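Putative glyoxalase superfamily protein (Ralstonia eutropha, PDB 3IUZ) probably acts as an iron(II)-dependent dioxygenase of the glyoxalase superfamily that decarboxylates 2-oxoadipate and converts it to 2-hydroxyglutarate. Local coordinates at residues Ala140-Ser145 and Asn234-Ala239; Ala168-Pro173 and Val201-Arg206; Thr172-Thr177 and Gly193-Gly198; Ile306-Phe311 and Leu323-Gly328. All blocks are in the same frame, centred on the assembly; numbering follows the deposited sequence.

Interaction 1: Ala140-Ser145 and Asn234-Ala239; sequences AQFFVS and NAFNHA
Phe-142 and Phe-236 carry this contact between them, and they touch through their outer ring carbons. CE2 of Phe-142 settles against the rim of the Phe-236 ring, 3.8 Å from both CE1 and CZ of Phe-236, and lies close to the plane of that ring. The two planes are inclined by 61° and the centroids are 6.0 Å apart, so the rings meet obliquely. Phe-142 gets there with CG beside its own backbone N and anti to the carbonyl carbon (chi1 -81°). Phe-236 has a second conformer in the model, so its exact ring position deserves some caution. Next along the chain, Asn-237 fixes the turn of an imidazole: His-238 ND1 donates to Asn-237 OD1 at 3.1 Å, nearly straight at 169°. The N-H points at a lone pair of Asn-237 OD1, in the carbonyl plane, and that oxygen lies in the ring plane of His-238. One side of the imidazole stacks on Phe-302. Tyr-112 meets the Phe-142 ring edge-to-face, while Asn-50 and Leu-53 of helix 42-60 touch Phe-142 and Phe-236 respectively. Strands 141-147 and 238-242 both pair with strand 80-87, the first parallel and the second antiparallel. The two phenylalanines thus pack against helix 42-60 near the middle of the curled mixed sheet expected of a glyoxalase-superfamily (VOC-like) fold.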
loop_
_atom_site.group_PDB
_atom_site.type_symbol
_atom_site.label_atom_id
_atom_site.label_comp_id
_atom_site.label_asym_id
_atom_site.label_seq_id
_atom_site.Cartn_x
_atom_site.Cartn_y
_atom_site.Cartn_z
ATOM N N ALA A 140 4.320 -9.503 2.986
ATOM C CA ALA A 140 3.111 -8.984 2.351
ATOM C C ALA A 140 3.313 -8.808 0.874
ATOM O O ALA A 140 4.402 -8.393 0.448
ATOM C CB ALA A 140 2.728 -7.612 2.932
ATOM N N GLN A 141 2.257 -9.061 0.103
ATOM C CA GLN A 141 2.267 -8.779 -1.312
ATOM C C GLN A 141 1.961 -7.306 -1.516
ATOM O O GLN A 141 1.445 -6.645 -0.602
ATOM C CB GLN A 141 1.261 -9.606 -2.064
ATOM C CG GLN A 141 1.595 -11.057 -2.159
ATOM C CD GLN A 141 0.585 -11.788 -3.023
ATOM O OE1 GLN A 141 0.702 -11.832 -4.259
ATOM N NE2 GLN A 141 -0.444 -12.335 -2.384
ATOM N N PHE A 142 2.285 -6.806 -2.709
ATOM C CA PHE A 142 1.838 -5.500 -3.166
ATOM C C PHE A 142 0.838 -5.729 -4.267
ATOM O O PHE A 142 1.085 -6.526 -5.220
ATOM C CB PHE A 142 2.982 -4.674 -3.714
ATOM C CG PHE A 142 3.795 -3.992 -2.663
ATOM C CD1 PHE A 142 4.754 -4.680 -1.941
ATOM C CD2 PHE A 142 3.550 -2.663 -2.350
ATOM C CE1 PHE A 142 5.486 -4.042 -0.935
ATOM C CE2 PHE A 142 4.266 -2.015 -1.365
ATOM C CZ PHE A 142 5.229 -2.674 -0.649
ATOM N N PHE A 143 -0.288 -5.022 -4.195
ATOM C CA PHE A 143 -1.259 -5.055 -5.277
ATOM C C PHE A 143 -1.215 -3.662 -5.888
ATOM O O PHE A 143 -1.473 -2.695 -5.197
ATOM C CB PHE A 143 -2.651 -5.435 -4.776
ATOM C CG PHE A 143 -3.593 -5.788 -5.888
ATOM C CD1 PHE A 143 -4.251 -4.795 -6.602
ATOM C CD2 PHE A 143 -3.807 -7.100 -6.250
ATOM C CE1 PHE A 143 -5.133 -5.119 -7.626
ATOM C CE2 PHE A 143 -4.674 -7.418 -7.274
ATOM C CZ PHE A 143 -5.325 -6.438 -7.970
ATOM N N VAL A 144 -0.781 -3.560 -7.141
ATOM C CA VAL A 144 -0.615 -2.266 -7.774
ATOM C C VAL A 144 -1.558 -2.183 -8.925
ATOM O O VAL A 144 -1.504 -3.012 -9.847
ATOM C CB VAL A 144 0.825 -2.060 -8.290
ATOM C CG1 VAL A 144 0.949 -0.629 -8.905
ATOM C CG2 VAL A 144 1.831 -2.289 -7.112
ATOM N N SER A 145 -2.423 -1.191 -8.865
ATOM C CA SER A 145 -3.375 -0.924 -9.920
ATOM C C SER A 145 -3.005 0.287 -10.733
ATOM O O SER A 145 -2.385 1.236 -10.222
ATOM C CB SER A 145 -4.756 -0.741 -9.307
ATOM O OG SER A 145 -5.233 -2.002 -8.873
ATOM N N ASN A 234 -0.486 8.065 -4.799
ATOM C CA ASN A 234 0.018 6.705 -4.645
ATOM C C ASN A 234 0.058 6.193 -3.212
ATOM O O ASN A 234 0.671 5.146 -2.939
ATOM C CB ASN A 234 1.427 6.608 -5.237
ATOM C CG ASN A 234 1.530 7.173 -6.647
ATOM O OD1 ASN A 234 2.418 7.987 -6.922
ATOM N ND2 ASN A 234 0.667 6.725 -7.549
ATOM N N ALA A 235 -0.599 6.887 -2.272
ATOM C CA ALA A 235 -0.728 6.362 -0.901
ATOM C C ALA A 235 -1.492 5.032 -0.913
ATOM O O ALA A 235 -2.365 4.828 -1.757
ATOM C CB ALA A 235 -1.453 7.367 -0.030
ATOM N N PHE A 236 -1.196 4.119 -0.006
ATOM C CA PHE A 236 -1.962 2.862 0.116
ATOM C C PHE A 236 -3.496 3.125 0.168
ATOM O O PHE A 236 -3.958 3.957 0.977
ATOM C CB PHE A 236 -1.565 2.105 1.404
ATOM C CG PHE A 236 -0.373 1.137 1.283
ATOM C CD1 PHE A 236 0.301 0.919 0.092
ATOM C CD2 PHE A 236 0.033 0.401 2.407
ATOM C CE1 PHE A 236 1.378 0.019 0.049
ATOM C CE2 PHE A 236 1.090 -0.500 2.350
ATOM C CZ PHE A 236 1.742 -0.709 1.190
ATOM N N ASN A 237 -4.256 2.401 -0.648
ATOM C CA ASN A 237 -5.698 2.446 -0.675
ATOM C C ASN A 237 -6.253 1.624 0.512
ATOM O O ASN A 237 -7.290 1.981 1.119
ATOM C CB ASN A 237 -6.176 1.856 -1.977
ATOM C CG ASN A 237 -7.680 1.796 -2.094
ATOM O OD1 ASN A 237 -8.243 0.753 -1.899
ATOM N ND2 ASN A 237 -8.332 2.937 -2.417
ATOM N N HIS A 238 -5.558 0.525 0.826
ATOM C CA HIS A 238 -5.922 -0.292 1.945
ATOM C C HIS A 238 -4.782 -1.210 2.330
ATOM O O HIS A 238 -3.839 -1.432 1.530
ATOM C CB HIS A 238 -7.233 -1.065 1.651
ATOM C CG HIS A 238 -7.110 -2.143 0.609
ATOM N ND1 HIS A 238 -7.501 -1.968 -0.705
ATOM C CD2 HIS A 238 -6.664 -3.420 0.698
ATOM C CE1 HIS A 238 -7.323 -3.097 -1.369
ATOM N NE2 HIS A 238 -6.778 -3.979 -0.551
ATOM N N ALA A 239 -4.825 -1.650 3.582
ATOM C CA ALA A 239 -4.003 -2.738 4.049
ATOM C C ALA A 239 -4.905 -3.887 4.428
ATOM O O ALA A 239 -6.012 -3.672 4.927
ATOM C CB ALA A 239 -3.181 -2.340 5.250
#

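Interaction 2: Ala168-Pro173 and Val201-Arg206; sequences ADPLTP and VPCFER
A proline ring resting on a cysteine, with no hydrogen bond across the contact, is what sets Pro-170 and Cys-203 apart. Pro-170 CG lies 3.7 Å from Cys-203 SG, and it also touches CA of the same cysteine, so the ring edge lies against both the sulfur and the CA. The sulfur stands beside its own backbone N, anti to the carbonyl carbon (chi1 -60°), a setting that brings it within reach of a second partner: Leu-171 CD1 approaches Cys-203 SG at 4.0 Å. Ile-106 of helix 101-110 touches both Leu-171 and Cys-203 and so enlarges the apolar patch.

The chain turns are set locally. Asp-169 OD1 accepts from Leu-171 N at 2.9 Å, met from above the carboxylate plane, and the same oxygen forms a salt bridge with Arg-105. On the other side Phe-204 N bonds back to Val-201 O, and Phe-204 is itself the centre of an inverse gamma turn. The contact therefore packs two connections between helices against each other: an Asx turn running into the N-cap of helix 173-185, and the short 3-10 turn that follows helix 190-200.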
loop_
_atom_site.group_PDB
_atom_site.type_symbol
_atom_site.label_atom_id
_atom_site.label_comp_id
_atom_site.label_asym_id
_atom_site.label_seq_id
_atom_site.Cartn_x
_atom_site.Cartn_y
_atom_site.Cartn_z
ATOM N N ALA A 168 5.744 15.107 -8.905
ATOM C CA ALA A 168 7.174 14.950 -8.590
ATOM C C ALA A 168 7.549 13.480 -8.743
ATOM O O ALA A 168 6.667 12.603 -8.718
ATOM C CB ALA A 168 7.497 15.416 -7.177
ATOM N N ASP A 169 8.851 13.229 -8.946
ATOM C CA ASP A 169 9.403 11.881 -8.779
ATOM C C ASP A 169 10.028 11.753 -7.406
ATOM O O ASP A 169 11.091 12.351 -7.106
ATOM C CB ASP A 169 10.411 11.540 -9.883
ATOM C CG ASP A 169 10.895 10.076 -9.807
ATOM O OD1 ASP A 169 10.613 9.407 -8.787
ATOM O OD2 ASP A 169 11.531 9.596 -10.787
ATOM N N PRO A 170 9.376 10.992 -6.513
ATOM C CA PRO A 170 9.913 10.849 -5.159
ATOM C C PRO A 170 11.123 9.933 -4.993
ATOM O O PRO A 170 11.752 9.932 -3.935
ATOM C CB PRO A 170 8.722 10.231 -4.415
ATOM C CG PRO A 170 8.175 9.299 -5.466
ATOM C CD PRO A 170 8.218 10.098 -6.716
ATOM N N LEU A 171 11.467 9.167 -6.015
ATOM C CA LEU A 171 12.560 8.180 -5.894
ATOM C C LEU A 171 13.917 8.846 -6.166
ATOM O O LEU A 171 14.351 8.941 -7.294
ATOM C CB LEU A 171 12.307 7.041 -6.883
ATOM C CG LEU A 171 13.204 5.805 -6.636
ATOM C CD1 LEU A 171 12.886 5.132 -5.338
ATOM C CD2 LEU A 171 13.070 4.801 -7.803
ATOM N N THR A 172 14.591 9.244 -5.109
ATOM C CA THR A 172 15.742 10.099 -5.195
ATOM C C THR A 172 16.979 9.304 -5.719
ATOM O O THR A 172 16.970 8.068 -5.725
ATOM C CB THR A 172 16.084 10.677 -3.830
ATOM O OG1 THR A 172 16.654 9.664 -2.997
ATOM C CG2 THR A 172 14.865 11.371 -3.151
ATOM N N PRO A 173 18.054 10.018 -6.080
ATOM C CA PRO A 173 19.251 9.317 -6.544
ATOM C C PRO A 173 19.883 8.433 -5.491
ATOM O O PRO A 173 20.416 7.383 -5.809
ATOM C CB PRO A 173 20.208 10.435 -6.922
ATOM C CG PRO A 173 19.394 11.708 -6.998
ATOM C CD PRO A 173 18.074 11.460 -6.401
ATOM N N VAL A 201 9.695 5.319 1.830
ATOM C CA VAL A 201 8.373 5.543 2.402
ATOM C C VAL A 201 7.635 6.742 1.747
ATOM O O VAL A 201 6.428 6.611 1.428
ATOM C CB VAL A 201 8.427 5.618 3.934
ATOM C CG1 VAL A 201 7.151 6.300 4.509
ATOM C CG2 VAL A 201 8.676 4.195 4.530
ATOM N N PRO A 202 8.330 7.853 1.473
ATOM C CA PRO A 202 7.652 8.983 0.821
ATOM C C PRO A 202 7.204 8.764 -0.621
ATOM O O PRO A 202 6.482 9.615 -1.152
ATOM C CB PRO A 202 8.690 10.128 0.937
ATOM C CG PRO A 202 9.485 9.769 2.151
ATOM C CD PRO A 202 9.657 8.259 1.957
ATOM N N CYS A 203 7.568 7.633 -1.258
ATOM C CA CYS A 203 7.044 7.313 -2.582
ATOM C C CYS A 203 5.585 6.876 -2.523
ATOM O O CYS A 203 4.837 6.971 -3.522
ATOM C CB CYS A 203 7.866 6.176 -3.237
ATOM S SG CYS A 203 9.634 6.556 -3.455
ATOM N N PHE A 204 5.176 6.345 -1.363
ATOM C CA PHE A 204 3.819 5.856 -1.147
ATOM C C PHE A 204 2.947 6.970 -0.601
ATOM O O PHE A 204 2.364 6.871 0.515
ATOM C CB PHE A 204 3.835 4.617 -0.240
ATOM C CG PHE A 204 4.669 3.511 -0.788
ATOM C CD1 PHE A 204 6.038 3.492 -0.571
ATOM C CD2 PHE A 204 4.101 2.508 -1.559
ATOM C CE1 PHE A 204 6.825 2.517 -1.097
ATOM C CE2 PHE A 204 4.893 1.496 -2.073
ATOM C CZ PHE A 204 6.228 1.490 -1.849
ATOM N N GLU A 205 2.810 7.983 -1.453
ATOM C CA GLU A 205 2.123 9.225 -1.116
ATOM C C GLU A 205 1.681 9.950 -2.406
ATOM O O GLU A 205 1.966 9.507 -3.517
ATOM C CB GLU A 205 3.057 10.131 -0.312
ATOM C CG GLU A 205 3.532 9.588 1.027
ATOM C CD GLU A 205 2.410 9.270 2.006
ATOM O OE1 GLU A 205 1.252 9.711 1.808
ATOM O OE2 GLU A 205 2.714 8.581 3.007
ATOM N N ARG A 206 0.984 11.066 -2.247
ATOM C CA ARG A 206 0.526 11.886 -3.374
ATOM C C ARG A 206 1.716 12.690 -3.884
ATOM O O ARG A 206 2.257 13.474 -3.155
ATOM C CB ARG A 206 -0.593 12.831 -2.916
ATOM C CG ARG A 206 -1.422 13.507 -4.024
ATOM C CD ARG A 206 -2.130 14.774 -3.520
ATOM N NE ARG A 206 -1.173 15.857 -3.367
ATOM C CZ ARG A 206 -1.341 16.931 -2.599
ATOM N NH1 ARG A 206 -2.476 17.105 -1.929
ATOM N NH2 ARG A 206 -0.366 17.838 -2.512
#

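Interaction 3: Thr172-Thr177 and Gly193-Gly198; sequences TPRAQT and GAELIG
Arg-174 grips the carboxylate of Glu-195 side-on, in a two-bonded salt bridge. NE donates to Glu-195 OE2 at 2.9 Å, and Arg-174 NH2 donates to Glu-195 OE1 at 3.0 Å and almost dead straight, at 178°. Both oxygens lie close to the guanidinium plane, yet the carboxylate is turned 37° against it; OE2 is consequently approached from above its own plane, and OE1 on its syn side, also out of the plane. The bridge joins the two arms of an antiparallel helical hairpin, helix 173-185 and helix 190-200. Glu-195 reaches out fully extended, whereas the arginine bends at chi2 (72°), which swings its NE edge across the end of the glutamate. The side chain of Asp-192 also touches Arg-174.

Next comes the start of helix 173-185. Thr-172 is the N-cap, its OG1 accepting from Ala-175 N at 3.1 Å. In the first turn, Pro-173 O takes two donors from Thr-177, one turn further on: Thr-177 N and Thr-177 OG1 arrive from opposite faces of the carbonyl plane, and the bond from Thr-177 OG1 to Pro-173 O is 2.7 Å long.

Beside the salt bridge the helices come close, with CA of Ala-175 and CA of Leu-196 5.8 Å apart. Leu-196 packs on Leu-178, Leu-179 and Leu-182 of the facing helix, and Ile-197 turns to helix 42-60 instead. With CG of Leu-196 anti to its backbone N, CD1 of that leucine rests 3.6 Å from Ala-175 O.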
loop_
_atom_site.group_PDB
_atom_site.type_symbol
_atom_site.label_atom_id
_atom_site.label_comp_id
_atom_site.label_asym_id
_atom_site.label_seq_id
_atom_site.Cartn_x
_atom_site.Cartn_y
_atom_site.Cartn_z
ATOM N N THR A 172 14.591 9.244 -5.109
ATOM C CA THR A 172 15.742 10.099 -5.195
ATOM C C THR A 172 16.979 9.304 -5.719
ATOM O O THR A 172 16.970 8.068 -5.725
ATOM C CB THR A 172 16.084 10.677 -3.830
ATOM O OG1 THR A 172 16.654 9.664 -2.997
ATOM C CG2 THR A 172 14.865 11.371 -3.151
ATOM N N PRO A 173 18.054 10.018 -6.080
ATOM C CA PRO A 173 19.251 9.317 -6.544
ATOM C C PRO A 173 19.883 8.433 -5.491
ATOM O O PRO A 173 20.416 7.383 -5.809
ATOM C CB PRO A 173 20.208 10.435 -6.922
ATOM C CG PRO A 173 19.394 11.708 -6.998
ATOM C CD PRO A 173 18.074 11.460 -6.401
ATOM N N ARG A 174 19.858 8.890 -4.249
ATOM C CA ARG A 174 20.375 8.105 -3.155
ATOM C C ARG A 174 19.504 6.854 -2.972
ATOM O O ARG A 174 20.033 5.773 -2.673
ATOM C CB ARG A 174 20.395 8.951 -1.893
ATOM C CG ARG A 174 20.889 8.199 -0.687
ATOM C CD ARG A 174 22.394 7.919 -0.742
ATOM N NE ARG A 174 22.802 7.234 0.478
ATOM C CZ ARG A 174 23.914 6.524 0.616
ATOM N NH1 ARG A 174 24.813 6.398 -0.378
ATOM N NH2 ARG A 174 24.117 5.912 1.742
ATOM N N ALA A 175 18.181 7.005 -3.121
ATOM C CA ALA A 175 17.264 5.870 -2.985
ATOM C C ALA A 175 17.644 4.818 -4.045
ATOM O O ALA A 175 17.721 3.615 -3.768
ATOM C CB ALA A 175 15.769 6.296 -3.160
ATOM N N GLN A 176 17.851 5.283 -5.261
ATOM C CA GLN A 176 18.190 4.366 -6.365
ATOM C C GLN A 176 19.542 3.742 -6.193
ATOM O O GLN A 176 19.721 2.590 -6.542
ATOM C CB GLN A 176 18.090 5.077 -7.694
ATOM C CG GLN A 176 16.660 5.501 -8.032
ATOM C CD GLN A 176 16.515 6.143 -9.402
ATOM O OE1 GLN A 176 16.885 5.547 -10.447
ATOM N NE2 GLN A 176 15.892 7.338 -9.423
ATOM N N THR A 177 20.507 4.509 -5.660
ATOM C CA THR A 177 21.814 3.970 -5.337
ATOM C C THR A 177 21.719 2.757 -4.411
ATOM O O THR A 177 22.309 1.665 -4.679
ATOM C CB THR A 177 22.682 5.050 -4.647
ATOM O OG1 THR A 177 22.863 6.155 -5.554
ATOM C CG2 THR A 177 24.051 4.470 -4.215
ATOM N N GLY A 193 20.211 0.010 4.987
ATOM C CA GLY A 193 18.849 -0.483 4.828
ATOM C C GLY A 193 17.793 0.387 5.492
ATOM O O GLY A 193 16.717 0.590 4.933
ATOM N N ALA A 194 18.110 0.856 6.694
ATOM C CA ALA A 194 17.257 1.770 7.435
ATOM C C ALA A 194 17.141 3.076 6.647
ATOM O O ALA A 194 16.044 3.643 6.563
ATOM C CB ALA A 194 17.825 2.053 8.853
ATOM N N GLU A 195 18.257 3.532 6.062
ATOM C CA GLU A 195 18.232 4.756 5.258
ATOM C C GLU A 195 17.369 4.549 4.031
ATOM O O GLU A 195 16.501 5.389 3.727
ATOM C CB GLU A 195 19.641 5.178 4.850
ATOM C CG GLU A 195 19.677 6.419 3.972
ATOM C CD GLU A 195 21.087 6.779 3.524
ATOM O OE1 GLU A 195 22.092 6.088 3.901
ATOM O OE2 GLU A 195 21.190 7.770 2.792
ATOM N N LEU A 196 17.548 3.421 3.341
ATOM C CA LEU A 196 16.700 3.127 2.145
ATOM C C LEU A 196 15.218 3.136 2.462
ATOM O O LEU A 196 14.394 3.733 1.731
ATOM C CB LEU A 196 17.093 1.782 1.513
ATOM C CG LEU A 196 16.267 1.309 0.349
ATOM C CD1 LEU A 196 16.285 2.339 -0.775
ATOM C CD2 LEU A 196 16.746 -0.125 -0.145
ATOM N N ILE A 197 14.845 2.480 3.558
ATOM C CA ILE A 197 13.426 2.446 3.942
ATOM C C ILE A 197 12.895 3.880 4.111
ATOM O O ILE A 197 11.821 4.224 3.614
ATOM C CB ILE A 197 13.205 1.605 5.213
ATOM C CG1 ILE A 197 13.457 0.145 4.913
ATOM C CG2 ILE A 197 11.804 1.861 5.829
ATOM C CD1 ILE A 197 13.691 -0.711 6.221
ATOM N N GLY A 198 13.655 4.708 4.797
ATOM C CA GLY A 198 13.270 6.111 5.012
ATOM C C GLY A 198 13.031 6.861 3.704
ATOM O O GLY A 198 12.187 7.740 3.635
#

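Interaction 4: Ile306-Phe311 and Leu323-Gly328; sequences ITRDRF and LGFDAG
The guanidinium of Arg-308 stands nearly upright on the ring of Phe-325, their planes 77° apart. It is NH2 that leads: this nitrogen sits over the ring face, 3.5 Å from Phe-325 CZ. The central carbon, Arg-308 CZ, lies 5.0 Å from the ring centroid and 20° off its normal, which makes a cation-pi contact presented end-first and not as a flat stack. At the neighbouring corner NH1 donates to Gly-324 O at 2.9 Å. That oxygen lies in the guanidinium plane, and the donor is tilted 20° from the carbonyl plane. NH1 also reaches Asp-322 O, so one nitrogen spans two backbone carbonyls. The side chain, extended from CG to NE, carries the group from the end of strand 293-306 across to the C-terminal tail, fastening that tail to the curled sheet of the VOC-like fold. NE is held in turn by Asp-81 in a salt bridge. The guanidinium is also sandwiched: Leu-323 CA lies over one face, and Ile-306 CD1 covers the opposite one, 3.5 Å from the guanidinium plane and offset toward its rim. With CG beside the backbone N, the Phe-325 ring turns a face to Arg-308 NH2 and also meets His-82 edge-to-face. The backbone N of Phe-325 is bonded to Tyr-118 OH, which ties the tail to strand 112-120 as well.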
loop_
_atom_site.group_PDB
_atom_site.type_symbol
_atom_site.label_atom_id
_atom_site.label_comp_id
_atom_site.label_asym_id
_atom_site.label_seq_id
_atom_site.Cartn_x
_atom_site.Cartn_y
_atom_site.Cartn_z
ATOM N N ILE A 306 -8.700 -10.859 5.101
ATOM C CA ILE A 306 -8.668 -11.871 4.059
ATOM C C ILE A 306 -8.411 -13.213 4.717
ATOM O O ILE A 306 -7.664 -13.295 5.688
ATOM C CB ILE A 306 -7.562 -11.578 3.029
ATOM C CG1 ILE A 306 -7.690 -12.492 1.789
ATOM C CG2 ILE A 306 -6.170 -11.669 3.668
ATOM C CD1 ILE A 306 -6.953 -11.849 0.528
ATOM N N THR A 307 -9.073 -14.243 4.203
ATOM C CA THR A 307 -8.738 -15.624 4.524
ATOM C C THR A 307 -8.285 -16.333 3.220
ATOM O O THR A 307 -8.919 -16.185 2.156
ATOM C CB THR A 307 -9.926 -16.368 5.208
ATOM O OG1 THR A 307 -10.089 -15.884 6.543
ATOM C CG2 THR A 307 -9.681 -17.875 5.270
ATOM N N ARG A 308 -7.182 -17.055 3.293
ATOM C CA ARG A 308 -6.626 -17.726 2.117
ATOM C C ARG A 308 -6.513 -19.197 2.483
ATOM O O ARG A 308 -5.750 -19.560 3.379
ATOM C CB ARG A 308 -5.249 -17.200 1.752
ATOM C CG ARG A 308 -5.206 -15.808 1.291
ATOM C CD ARG A 308 -3.738 -15.420 1.032
ATOM N NE ARG A 308 -3.623 -14.067 0.506
ATOM C CZ ARG A 308 -4.026 -13.678 -0.693
ATOM N NH1 ARG A 308 -4.548 -14.532 -1.589
ATOM N NH2 ARG A 308 -3.844 -12.413 -1.024
ATOM N N ASP A 309 -7.263 -20.026 1.779
ATOM C CA ASP A 309 -7.188 -21.445 1.986
ATOM C C ASP A 309 -5.811 -21.961 1.571
ATOM O O ASP A 309 -5.179 -21.428 0.645
ATOM C CB ASP A 309 -8.244 -22.153 1.147
ATOM C CG ASP A 309 -9.620 -22.104 1.759
ATOM O OD1 ASP A 309 -9.812 -21.474 2.825
ATOM O OD2 ASP A 309 -10.516 -22.708 1.121
ATOM N N ARG A 310 -5.370 -23.010 2.244
ATOM C CA ARG A 310 -4.118 -23.687 1.894
ATOM C C ARG A 310 -4.402 -24.815 0.904
ATOM O O ARG A 310 -5.480 -25.412 0.937
ATOM C CB ARG A 310 -3.435 -24.211 3.170
ATOM N N PHE A 311 -3.483 -25.078 -0.023
ATOM C CA PHE A 311 -3.591 -26.253 -0.895
ATOM C C PHE A 311 -3.111 -27.488 -0.114
ATOM O O PHE A 311 -3.732 -28.572 -0.167
ATOM C CB PHE A 311 -2.753 -26.097 -2.151
ATOM C CG PHE A 311 -3.221 -25.002 -3.066
ATOM C CD1 PHE A 311 -4.239 -25.232 -3.983
ATOM C CD2 PHE A 311 -2.627 -23.735 -3.031
ATOM C CE1 PHE A 311 -4.641 -24.230 -4.867
ATOM C CE2 PHE A 311 -3.047 -22.722 -3.906
ATOM C CZ PHE A 311 -4.051 -22.975 -4.818
ATOM N N LEU A 323 -2.380 -17.488 -3.090
ATOM C CA LEU A 323 -1.965 -16.094 -3.028
ATOM C C LEU A 323 -2.684 -15.240 -4.084
ATOM O O LEU A 323 -2.343 -14.077 -4.283
ATOM C CB LEU A 323 -0.434 -15.959 -3.186
ATOM C CG LEU A 323 0.429 -16.542 -2.075
ATOM C CD1 LEU A 323 1.898 -16.467 -2.521
ATOM C CD2 LEU A 323 0.217 -15.868 -0.630
ATOM N N GLY A 324 -3.708 -15.797 -4.719
ATOM C CA GLY A 324 -4.336 -15.106 -5.838
ATOM C C GLY A 324 -5.248 -13.986 -5.367
ATOM O O GLY A 324 -5.609 -13.885 -4.176
ATOM N N PHE A 325 -5.639 -13.156 -6.316
ATOM C CA PHE A 325 -6.661 -12.135 -6.105
ATOM C C PHE A 325 -7.794 -12.328 -7.119
ATOM O O PHE A 325 -8.501 -11.362 -7.441
ATOM C CB PHE A 325 -6.045 -10.738 -6.239
ATOM C CG PHE A 325 -4.976 -10.450 -5.222
ATOM C CD1 PHE A 325 -3.673 -10.942 -5.380
ATOM C CD2 PHE A 325 -5.261 -9.712 -4.079
ATOM C CE1 PHE A 325 -2.699 -10.678 -4.431
ATOM C CE2 PHE A 325 -4.253 -9.430 -3.150
ATOM C CZ PHE A 325 -2.983 -9.910 -3.335
ATOM N N ASP A 326 -7.922 -13.565 -7.617
ATOM C CA ASP A 326 -8.899 -13.958 -8.636
ATOM C C ASP A 326 -10.252 -13.245 -8.442
ATOM O O ASP A 326 -10.770 -13.074 -7.292
ATOM C CB ASP A 326 -9.186 -15.499 -8.634
ATOM C CG ASP A 326 -7.930 -16.376 -8.846
ATOM O OD1 ASP A 326 -6.856 -15.864 -9.226
ATOM O OD2 ASP A 326 -8.039 -17.614 -8.641
ATOM N N ALA A 327 -10.832 -12.884 -9.590
ATOM C CA ALA A 327 -12.232 -12.468 -9.671
ATOM C C ALA A 327 -13.207 -13.580 -9.220
ATOM O O ALA A 327 -12.848 -14.783 -9.139
ATOM C CB ALA A 327 -12.570 -12.001 -11.102
ATOM N N GLY A 328 -14.444 -13.151 -8.938
ATOM C CA GLY A 328 -15.557 -14.058 -8.599
ATOM C C GLY A 328 -16.931 -13.482 -8.921
ATOM O O GLY A 328 -17.114 -12.259 -8.940
#

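In the fold
Interaction 1 lies about 3 Å from the chain's centre and is purely aromatic and buried; the others sit farther out, with interactions 2 and 4 on opposite sides of that centre. Interactions 2 and 3 share Thr-172 and Pro-173, so a single helix start serves an apolar loop contact and a charged helix pair near the surface. Interaction 2 meets interaction 1 where Asn-234 N probably bonds to Glu-205 O and the rings of Phe-142 and Phe-204 pack. Gln-141 and Phe-143 link interaction 1 to interaction 4, where they meet Leu-323 and Phe-325. Both outlying pairs, 3 and 4, rely on arginine: within the contact, one on a carboxylate, the other on a carbonyl and a ring.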